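Local coordinates for ABC transporter periplasmic peptide-binding protein (Pseudoalteromonas, PDB 4QFL) that binds dipeptides in the periplasm, here Ala-Phe, and probably delivers them to an ABC transporter for uptake, at residues A[124-129]-A[153-158]; A[255-260]-A[280-285]; A[316-321]-A[352-357]. One frame throughout, in Å; residues are numbered along the deposited sequence.

In the fold
The three contacts follow one another along the chain, each closing before the next opens. Interaction 1 sets the end of helix 115-126 on strand 152-159, an outer strand of a four-stranded antiparallel sheet. It lies across the chain's centre from the other two, about 47 Å from interaction 2 and about 50 Å from interaction 3 between centres. Interaction 2 joins helix 250-258 to strand 282-287. Interaction 3 brings together the starts of helices 319-325 and 356-363. Interactions 2 and 3 are about 37 Å apart between centres, yet both border strand 500-513. All centres lie 25 to 29 Å from the chain's centre. None of their residues lines the Ala-Phe pocket, so they are structural packing.

Interaction 1. Residues A[124-129]-A[153-158]; sequences RLFDVY and RKIVRV
Phe126 holds CG between its backbone N and carbonyl carbon (chi1 66°), and Ile155 turns CG1 beside its own N (chi1 -49°); these torsions bring the Phe126 ring to the end of the isoleucine. The contact is helix-on-sheet packing. It joins the weakly bonded end of helix 115-126 to strand 152-159, an outer strand of a four-stranded antiparallel sheet. Ile155 CD1 meets the ring at its edge, near the ring plane, 4.1 Å from Phe126 CE2. The same isoleucine also packs on Ile119 and Phe122 of the helix and on Val163 and Phe165 of the next strand. One residue earlier, Phe126 CZ lies 4.1 Å from Lys154 CA, so the ring rests on backbone as well as side chain. Arg153 and Lys154 both pair with Glu166, forming a classic beta bulge beside the ring. With an alanine in place of Phe126, the Ile155 methyl and the backbone at Lys154 would probably lose the ring that packs on them. Past the helix, Asp127 closes an Asx turn: Tyr129 N donates to Asp127 OD1 at 2.8 Å, from above the carboxylate plane. At the bulge, Phe126 CE1 approaches Arg153 O obliquely, at 3.9 Å.

Interaction 2. Residues A[255-260]-A[280-285]; sequences AKILTK and DDINVE
Leu258 and Ile282 make the closer of two apolar contacts between the segments. Leu258 CD2 lies 4.0 Å from Ile282 CD1, and the two side chains cross at about a right angle. The CB of Leu258 points away from the strand, but its CD2 branch reaches back to the isoleucine. Ile282 sends CG1 beside its backbone N (chi1 -70°), and with chi2 extended this carries CD1 out to Leu258. The other branch of Ile282 serves the second contact: its CG2 faces Ile257 CD1 at 4.2 Å. Ile282 thus presents a different methyl to each of two successive helix residues. Leu276 of helix 273-278 touches both Ile257 and Leu258, and Ala511 of strand 500-513 also packs on Ile257.

The contact sets the C-terminal end of helix 250-258 against the beginning of strand 282-287, which pairs antiparallel with strand 500-513. A Schellman motif follows the helix, with Lys260 at positive phi (64°). The bond from Lys260 N back to Ile257 O in the last turn is weak. Thr259 N to Ala255 O, at 3.1 Å, is an ordinary helical bond.

The polar approach is made by a carbon, not the charged nitrogen. Lys260 CE lies 4.0 Å from Asp281 OD2, and these side chains also cross at about a right angle. Lys260 NZ stays 4.9 Å from Asp281 OD2, so the opposite charges are near but not in contact. The attraction between them is likely to be modest. The lysine chain bends at chi4, and NZ makes a weak bond back to Leu258 O at 3.5 Å.

Interaction 3. Residues A[316-321]-A[352-357]; sequences AIDIEK and PIFDPQ
The Asp318 carboxylate lies flat over the CE2 side of the Phe354 ring. The two planes are 7° apart, and Asp318 CG is 3.8 Å from Phe354 CE2. Beside it, Asp318 CA sits over the centre of the ring in a CH-pi contact, 3.8 Å from the Phe354 centroid and 11° off the ring normal. Pro356 CD lies on the opposite face, offset toward the rim, so the ring is held between the two residues. Phe354 swings CG anti to its N (chi1 169°), which lays the ring along the backbone of 316-318.

The backbone oxygens approach the same ring. Ala316 O is at its edge, near the ring plane, 3.5 Å from Phe354 CE1. Ile317 O comes in obliquely, 3.3 Å from Phe354 CD1.

The contact lies at the starts of helices 319-325 and 356-363. Asp318 and Asp355 are the N-caps, the latter through a weak bond to Leu358 N. Asp318 is also the centre of an inverse gamma turn.

Among the hydrogen bonds, Asp318 OD1 caps its helix, accepting from Lys321 N at 3.3 Å, from above the carboxylate plane. This may help to limit the carboxylate's rotation. Asp399 OD2 of helix 389-401 accepts from Asp318 N.

Interaction 1. Residues A[124-129]-A[153-158]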
loop_
_atom_site.group_PDB
_atom_site.type_symbol
_atom_site.label_atom_id
_atom_site.label_comp_id
_atom_site.label_asym_id
_atom_site.label_seq_id
_atom_site.Cartn_x
_atom_site.Cartn_y
_atom_site.Cartn_z
ATOM N N ARG A 124 10.073 5.734 17.620
ATOM C CA ARG A 124 9.161 6.822 17.260
ATOM C C ARG A 124 7.717 6.320 17.135
ATOM O O ARG A 124 6.764 7.052 17.393
ATOM C CB ARG A 124 9.595 7.514 15.958
ATOM C CG ARG A 124 8.597 8.563 15.467
ATOM C CD ARG A 124 9.067 9.351 14.254
ATOM N NE ARG A 124 8.104 10.404 13.920
ATOM C CZ ARG A 124 8.198 11.187 12.851
ATOM N NH1 ARG A 124 9.207 11.042 12.004
ATOM N NH2 ARG A 124 7.279 12.108 12.619
ATOM N N LEU A 125 7.559 5.062 16.741
ATOM C CA LEU A 125 6.229 4.484 16.529
ATOM C C LEU A 125 5.503 4.079 17.820
ATOM O O LEU A 125 4.317 4.364 17.980
ATOM C CB LEU A 125 6.308 3.270 15.595
ATOM C CG LEU A 125 7.116 3.447 14.316
ATOM C CD1 LEU A 125 7.279 2.091 13.641
ATOM C CD2 LEU A 125 6.453 4.452 13.385
ATOM N N PHE A 126 6.207 3.427 18.740
ATOM C CA PHE A 126 5.534 2.835 19.893
ATOM C C PHE A 126 5.795 3.556 21.206
ATOM O O PHE A 126 5.072 3.352 22.177
ATOM C CB PHE A 126 5.935 1.368 20.056
ATOM C CG PHE A 126 7.378 1.176 20.417
ATOM C CD1 PHE A 126 7.823 1.422 21.700
ATOM C CD2 PHE A 126 8.291 0.747 19.474
ATOM C CE1 PHE A 126 9.146 1.253 22.032
ATOM C CE2 PHE A 126 9.616 0.575 19.807
ATOM C CZ PHE A 126 10.046 0.827 21.089
ATOM N N ASP A 127 6.836 4.375 21.248
ATOM C CA ASP A 127 7.240 5.005 22.495
ATOM C C ASP A 127 6.708 6.420 22.576
ATOM O O ASP A 127 7.156 7.297 21.849
ATOM C CB ASP A 127 8.764 5.012 22.605
ATOM C CG ASP A 127 9.255 5.342 23.999
ATOM O OD1 ASP A 127 8.476 5.889 24.813
ATOM O OD2 ASP A 127 10.440 5.065 24.270
ATOM N N VAL A 128 5.756 6.647 23.472
ATOM C CA VAL A 128 5.188 7.980 23.646
ATOM C C VAL A 128 6.228 8.961 24.175
ATOM O O VAL A 128 6.021 10.172 24.130
ATOM C CB VAL A 128 3.975 7.964 24.591
ATOM C CG1 VAL A 128 2.722 7.538 23.852
ATOM C CG2 VAL A 128 4.254 7.056 25.771
ATOM N N TYR A 129 7.342 8.425 24.672
ATOM C CA TYR A 129 8.440 9.245 25.184
ATOM C C TYR A 129 9.406 9.695 24.110
ATOM O O TYR A 129 10.215 10.590 24.335
ATOM C CB TYR A 129 9.206 8.503 26.270
ATOM C CG TYR A 129 8.410 8.361 27.531
ATOM C CD1 TYR A 129 8.218 9.448 28.381
ATOM C CD2 TYR A 129 7.836 7.151 27.865
ATOM C CE1 TYR A 129 7.480 9.317 29.537
ATOM C CE2 TYR A 129 7.099 7.011 29.016
ATOM C CZ TYR A 129 6.924 8.090 29.852
ATOM O OH TYR A 129 6.184 7.923 30.996
ATOM N N ARG A 153 7.881 -3.820 22.871
ATOM C CA ARG A 153 8.077 -3.379 24.255
ATOM C C ARG A 153 9.260 -2.421 24.356
ATOM O O ARG A 153 9.159 -1.332 24.926
ATOM C CB ARG A 153 8.286 -4.578 25.195
ATOM C CG ARG A 153 8.214 -4.246 26.700
ATOM C CD ARG A 153 8.704 -5.418 27.558
ATOM N NE ARG A 153 10.166 -5.447 27.647
ATOM C CZ ARG A 153 10.892 -6.545 27.836
ATOM N NH1 ARG A 153 10.300 -7.723 27.954
ATOM N NH2 ARG A 153 12.215 -6.464 27.898
ATOM N N LYS A 154 10.391 -2.837 23.808
ATOM C CA LYS A 154 11.542 -1.972 23.742
ATOM C C LYS A 154 12.485 -2.521 22.688
ATOM O O LYS A 154 12.271 -3.606 22.158
ATOM C CB LYS A 154 12.228 -1.847 25.114
ATOM C CG LYS A 154 12.703 -3.150 25.738
ATOM C CD LYS A 154 13.399 -2.887 27.078
ATOM C CE LYS A 154 14.069 -4.149 27.646
ATOM N NZ LYS A 154 14.827 -3.909 28.924
ATOM N N ILE A 155 13.504 -1.740 22.357
ATOM C CA ILE A 155 14.590 -2.202 21.520
ATOM C C ILE A 155 15.860 -1.990 22.323
ATOM O O ILE A 155 16.219 -0.852 22.639
ATOM C CB ILE A 155 14.694 -1.387 20.221
ATOM C CG1 ILE A 155 13.328 -1.273 19.552
ATOM C CG2 ILE A 155 15.739 -2.002 19.281
ATOM C CD1 ILE A 155 13.328 -0.412 18.311
ATOM N N VAL A 156 16.519 -3.083 22.679
ATOM C CA VAL A 156 17.762 -2.995 23.437
ATOM C C VAL A 156 18.901 -2.605 22.518
ATOM O O VAL A 156 18.971 -3.055 21.375
ATOM C CB VAL A 156 18.128 -4.336 24.111
ATOM C CG1 VAL A 156 19.525 -4.266 24.719
ATOM C CG2 VAL A 156 17.085 -4.730 25.159
ATOM N N ARG A 157 19.790 -1.765 23.031
ATOM C CA ARG A 157 21.021 -1.452 22.339
ATOM C C ARG A 157 22.100 -2.400 22.810
ATOM O O ARG A 157 22.804 -2.107 23.779
ATOM C CB ARG A 157 21.451 -0.030 22.646
ATOM C CG ARG A 157 22.628 0.425 21.817
ATOM C CD ARG A 157 23.169 1.738 22.327
ATOM N NE ARG A 157 23.783 2.489 21.248
ATOM C CZ ARG A 157 24.999 2.243 20.780
ATOM N NH1 ARG A 157 25.732 1.275 21.317
ATOM N NH2 ARG A 157 25.486 2.971 19.783
ATOM N N VAL A 158 22.242 -3.537 22.143
ATOM C CA VAL A 158 23.225 -4.499 22.608
ATOM C C VAL A 158 24.626 -4.040 22.236
ATOM O O VAL A 158 25.570 -4.275 22.974
ATOM C CB VAL A 158 22.948 -5.925 22.107
ATOM C CG1 VAL A 158 21.533 -6.039 21.589
ATOM C CG2 VAL A 158 23.933 -6.305 21.041
#

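Interaction 2. Residues A[255-260]-A[280-285]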
loop_
_atom_site.group_PDB
_atom_site.type_symbol
_atom_site.label_atom_id
_atom_site.label_comp_id
_atom_site.label_asym_id
_atom_site.label_seq_id
_atom_site.Cartn_x
_atom_site.Cartn_y
_atom_site.Cartn_z
ATOM N N ALA A 255 0.020 10.911 -22.788
ATOM C CA ALA A 255 0.438 11.951 -23.710
ATOM C C ALA A 255 1.908 12.318 -23.491
ATOM O O ALA A 255 2.662 12.502 -24.450
ATOM C CB ALA A 255 -0.449 13.172 -23.559
ATOM N N LYS A 256 2.317 12.415 -22.229
ATOM C CA LYS A 256 3.690 12.798 -21.901
ATOM C C LYS A 256 4.736 11.739 -22.194
ATOM O O LYS A 256 5.882 12.068 -22.447
ATOM C CB LYS A 256 3.805 13.245 -20.455
ATOM C CG LYS A 256 3.153 14.581 -20.210
ATOM C CD LYS A 256 3.234 14.978 -18.751
ATOM C CE LYS A 256 2.839 16.428 -18.574
ATOM N NZ LYS A 256 2.980 16.852 -17.167
ATOM N N ILE A 257 4.373 10.469 -22.168
ATOM C CA ILE A 257 5.362 9.488 -22.587
ATOM C C ILE A 257 5.485 9.519 -24.110
ATOM O O ILE A 257 6.570 9.363 -24.662
ATOM C CB ILE A 257 5.081 8.066 -22.053
ATOM C CG1 ILE A 257 6.333 7.195 -22.202
ATOM C CG2 ILE A 257 3.894 7.432 -22.756
ATOM C CD1 ILE A 257 6.162 5.828 -21.632
ATOM N N LEU A 258 4.375 9.772 -24.788
ATOM C CA LEU A 258 4.386 9.855 -26.248
ATOM C C LEU A 258 5.272 11.000 -26.768
ATOM O O LEU A 258 5.995 10.835 -27.746
ATOM C CB LEU A 258 2.953 9.966 -26.792
ATOM C CG LEU A 258 2.124 8.696 -26.601
ATOM C CD1 LEU A 258 0.703 8.856 -27.106
ATOM C CD2 LEU A 258 2.805 7.524 -27.288
ATOM N N THR A 259 5.216 12.151 -26.104
ATOM C CA THR A 259 5.983 13.325 -26.508
ATOM C C THR A 259 7.364 13.290 -25.901
ATOM O O THR A 259 8.160 14.211 -26.095
ATOM C CB THR A 259 5.333 14.613 -26.002
ATOM O OG1 THR A 259 5.310 14.591 -24.568
ATOM C CG2 THR A 259 3.917 14.747 -26.536
ATOM N N LYS A 260 7.624 12.234 -25.140
ATOM C CA LYS A 260 8.895 12.040 -24.460
ATOM C C LYS A 260 9.173 13.103 -23.406
ATOM O O LYS A 260 10.325 13.365 -23.066
ATOM C CB LYS A 260 10.034 11.923 -25.476
ATOM C CG LYS A 260 9.751 10.843 -26.516
ATOM C CD LYS A 260 10.687 10.904 -27.711
ATOM C CE LYS A 260 10.005 10.348 -28.973
ATOM N NZ LYS A 260 8.943 11.266 -29.533
ATOM N N ASP A 280 7.337 1.324 -31.248
ATOM C CA ASP A 280 8.612 0.611 -31.182
ATOM C C ASP A 280 9.528 1.115 -30.070
ATOM O O ASP A 280 10.351 0.367 -29.548
ATOM C CB ASP A 280 9.365 0.750 -32.513
ATOM C CG ASP A 280 8.616 0.140 -33.685
ATOM O OD1 ASP A 280 8.024 -0.954 -33.513
ATOM O OD2 ASP A 280 8.629 0.759 -34.779
ATOM N N ASP A 281 9.408 2.389 -29.724
ATOM C CA ASP A 281 10.336 2.999 -28.776
ATOM C C ASP A 281 9.823 3.020 -27.334
ATOM O O ASP A 281 10.376 3.720 -26.492
ATOM C CB ASP A 281 10.716 4.419 -29.230
ATOM C CG ASP A 281 9.501 5.289 -29.513
ATOM O OD1 ASP A 281 8.366 4.811 -29.300
ATOM O OD2 ASP A 281 9.682 6.451 -29.938
ATOM N N ILE A 282 8.765 2.262 -27.060
ATOM C CA ILE A 282 8.197 2.198 -25.719
ATOM C C ILE A 282 8.058 0.746 -25.281
ATOM O O ILE A 282 7.684 -0.121 -26.075
ATOM C CB ILE A 282 6.825 2.896 -25.655
ATOM C CG1 ILE A 282 6.989 4.399 -25.807
ATOM C CG2 ILE A 282 6.121 2.602 -24.338
ATOM C CD1 ILE A 282 5.685 5.119 -25.860
ATOM N N ASN A 283 8.375 0.487 -24.019
ATOM C CA ASN A 283 8.148 -0.819 -23.415
ATOM C C ASN A 283 7.025 -0.739 -22.406
ATOM O O ASN A 283 6.945 0.203 -21.630
ATOM C CB ASN A 283 9.398 -1.312 -22.692
ATOM C CG ASN A 283 10.565 -1.529 -23.622
ATOM O OD1 ASN A 283 10.409 -2.025 -24.745
ATOM N ND2 ASN A 283 11.749 -1.159 -23.161
ATOM N N VAL A 284 6.160 -1.735 -22.403
ATOM C CA VAL A 284 5.141 -1.808 -21.373
ATOM C C VAL A 284 5.271 -3.156 -20.669
ATOM O O VAL A 284 5.080 -4.214 -21.280
ATOM C CB VAL A 284 3.738 -1.599 -21.954
ATOM C CG1 VAL A 284 2.714 -1.478 -20.829
ATOM C CG2 VAL A 284 3.726 -0.363 -22.838
ATOM N N GLU A 285 5.641 -3.116 -19.393
ATOM C CA GLU A 285 5.785 -4.343 -18.631
ATOM C C GLU A 285 4.436 -4.722 -18.061
ATOM O O GLU A 285 3.614 -3.863 -17.783
ATOM C CB GLU A 285 6.778 -4.164 -17.495
ATOM C CG GLU A 285 8.193 -3.894 -17.928
ATOM C CD GLU A 285 9.076 -3.534 -16.744
ATOM O OE1 GLU A 285 9.431 -4.455 -15.969
ATOM O OE2 GLU A 285 9.395 -2.330 -16.571
#

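Interaction 3. Residues A[316-321]-A[352-357]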
loop_
_atom_site.group_PDB
_atom_site.type_symbol
_atom_site.label_atom_id
_atom_site.label_comp_id
_atom_site.label_asym_id
_atom_site.label_seq_id
_atom_site.Cartn_x
_atom_site.Cartn_y
_atom_site.Cartn_z
ATOM N N ALA A 316 -26.638 -7.678 -7.793
ATOM C CA ALA A 316 -27.083 -6.834 -8.891
ATOM C C ALA A 316 -25.944 -6.493 -9.846
ATOM O O ALA A 316 -26.164 -5.872 -10.888
ATOM C CB ALA A 316 -27.694 -5.570 -8.343
ATOM N N ILE A 317 -24.727 -6.892 -9.491
ATOM C CA ILE A 317 -23.542 -6.402 -10.195
ATOM C C ILE A 317 -23.028 -7.344 -11.269
ATOM O O ILE A 317 -22.659 -8.478 -10.993
ATOM C CB ILE A 317 -22.406 -6.064 -9.218
ATOM C CG1 ILE A 317 -22.934 -5.150 -8.116
ATOM C CG2 ILE A 317 -21.259 -5.381 -9.955
ATOM C CD1 ILE A 317 -23.552 -3.871 -8.648
ATOM N N ASP A 318 -23.006 -6.852 -12.500
ATOM C CA ASP A 318 -22.525 -7.634 -13.628
ATOM C C ASP A 318 -21.014 -7.682 -13.602
ATOM O O ASP A 318 -20.354 -6.856 -14.228
ATOM C CB ASP A 318 -22.985 -7.009 -14.944
ATOM C CG ASP A 318 -22.833 -7.954 -16.131
ATOM O OD1 ASP A 318 -22.097 -8.961 -16.016
ATOM O OD2 ASP A 318 -23.454 -7.689 -17.183
ATOM N N ILE A 319 -20.468 -8.649 -12.878
ATOM C CA ILE A 319 -19.026 -8.731 -12.702
ATOM C C ILE A 319 -18.319 -9.026 -14.020
ATOM O O ILE A 319 -17.200 -8.568 -14.258
ATOM C CB ILE A 319 -18.633 -9.790 -11.643
ATOM C CG1 ILE A 319 -19.073 -9.329 -10.262
ATOM C CG2 ILE A 319 -17.126 -9.983 -11.610
ATOM C CD1 ILE A 319 -18.494 -7.979 -9.891
ATOM N N GLU A 320 -18.977 -9.790 -14.884
ATOM C CA GLU A 320 -18.328 -10.222 -16.113
ATOM C C GLU A 320 -18.218 -9.091 -17.128
ATOM O O GLU A 320 -17.338 -9.098 -17.989
ATOM C CB GLU A 320 -19.028 -11.455 -16.689
ATOM C CG GLU A 320 -18.719 -12.740 -15.915
ATOM C CD GLU A 320 -17.245 -13.144 -16.010
ATOM O OE1 GLU A 320 -16.629 -12.899 -17.073
ATOM O OE2 GLU A 320 -16.699 -13.701 -15.026
ATOM N N LYS A 321 -19.098 -8.107 -17.002
ATOM C CA LYS A 321 -19.065 -6.929 -17.856
ATOM C C LYS A 321 -17.969 -5.976 -17.396
ATOM O O LYS A 321 -17.383 -5.249 -18.201
ATOM C CB LYS A 321 -20.418 -6.219 -17.828
ATOM C CG LYS A 321 -20.431 -4.847 -18.491
ATOM C CD LYS A 321 -20.148 -4.951 -19.970
ATOM C CE LYS A 321 -20.370 -3.626 -20.657
ATOM N NZ LYS A 321 -20.161 -3.746 -22.125
ATOM N N PRO A 352 -21.107 -14.488 -4.273
ATOM C CA PRO A 352 -22.415 -14.137 -4.816
ATOM C C PRO A 352 -22.392 -14.315 -6.316
ATOM O O PRO A 352 -21.357 -14.084 -6.927
ATOM C CB PRO A 352 -22.536 -12.650 -4.481
ATOM C CG PRO A 352 -21.467 -12.381 -3.442
ATOM C CD PRO A 352 -20.376 -13.315 -3.777
ATOM N N ILE A 353 -23.503 -14.715 -6.914
ATOM C CA ILE A 353 -23.566 -14.729 -8.367
ATOM C C ILE A 353 -24.400 -13.573 -8.878
ATOM O O ILE A 353 -25.392 -13.193 -8.263
ATOM C CB ILE A 353 -24.141 -16.035 -8.904
ATOM C CG1 ILE A 353 -23.236 -17.193 -8.511
ATOM C CG2 ILE A 353 -24.252 -15.981 -10.410
ATOM C CD1 ILE A 353 -23.658 -18.500 -9.122
ATOM N N PHE A 354 -23.987 -13.002 -10.001
ATOM C CA PHE A 354 -24.766 -11.963 -10.646
ATOM C C PHE A 354 -26.155 -12.506 -10.994
ATOM O O PHE A 354 -26.293 -13.426 -11.799
ATOM C CB PHE A 354 -24.042 -11.464 -11.895
ATOM C CG PHE A 354 -24.875 -10.582 -12.757
ATOM C CD1 PHE A 354 -25.501 -9.472 -12.229
ATOM C CD2 PHE A 354 -25.025 -10.855 -14.105
ATOM C CE1 PHE A 354 -26.274 -8.657 -13.020
ATOM C CE2 PHE A 354 -25.801 -10.042 -14.903
ATOM C CZ PHE A 354 -26.425 -8.938 -14.357
ATOM N N ASP A 355 -27.177 -11.942 -10.362
ATOM C CA ASP A 355 -28.553 -12.366 -10.566
ATOM C C ASP A 355 -29.473 -11.222 -10.169
ATOM O O ASP A 355 -29.840 -11.102 -9.004
ATOM C CB ASP A 355 -28.852 -13.596 -9.721
ATOM C CG ASP A 355 -30.138 -14.269 -10.121
ATOM O OD1 ASP A 355 -31.019 -13.577 -10.669
ATOM O OD2 ASP A 355 -30.264 -15.489 -9.895
ATOM N N PRO A 356 -29.838 -10.368 -11.141
ATOM C CA PRO A 356 -30.564 -9.124 -10.868
ATOM C C PRO A 356 -31.947 -9.356 -10.277
ATOM O O PRO A 356 -32.404 -8.544 -9.471
ATOM C CB PRO A 356 -30.688 -8.477 -12.251
ATOM C CG PRO A 356 -29.630 -9.122 -13.081
ATOM C CD PRO A 356 -29.543 -10.522 -12.577
ATOM N N GLN A 357 -32.605 -10.442 -10.670
ATOM C CA GLN A 357 -33.933 -10.763 -10.145
ATOM C C GLN A 357 -33.856 -11.192 -8.675
ATOM O O GLN A 357 -34.747 -10.909 -7.878
ATOM C CB GLN A 357 -34.586 -11.863 -10.984
ATOM C CG GLN A 357 -36.068 -12.077 -10.691
ATOM C CD GLN A 357 -36.566 -13.458 -11.115
ATOM O OE1 GLN A 357 -37.776 -13.683 -11.244
ATOM N NE2 GLN A 357 -35.632 -14.389 -11.321
#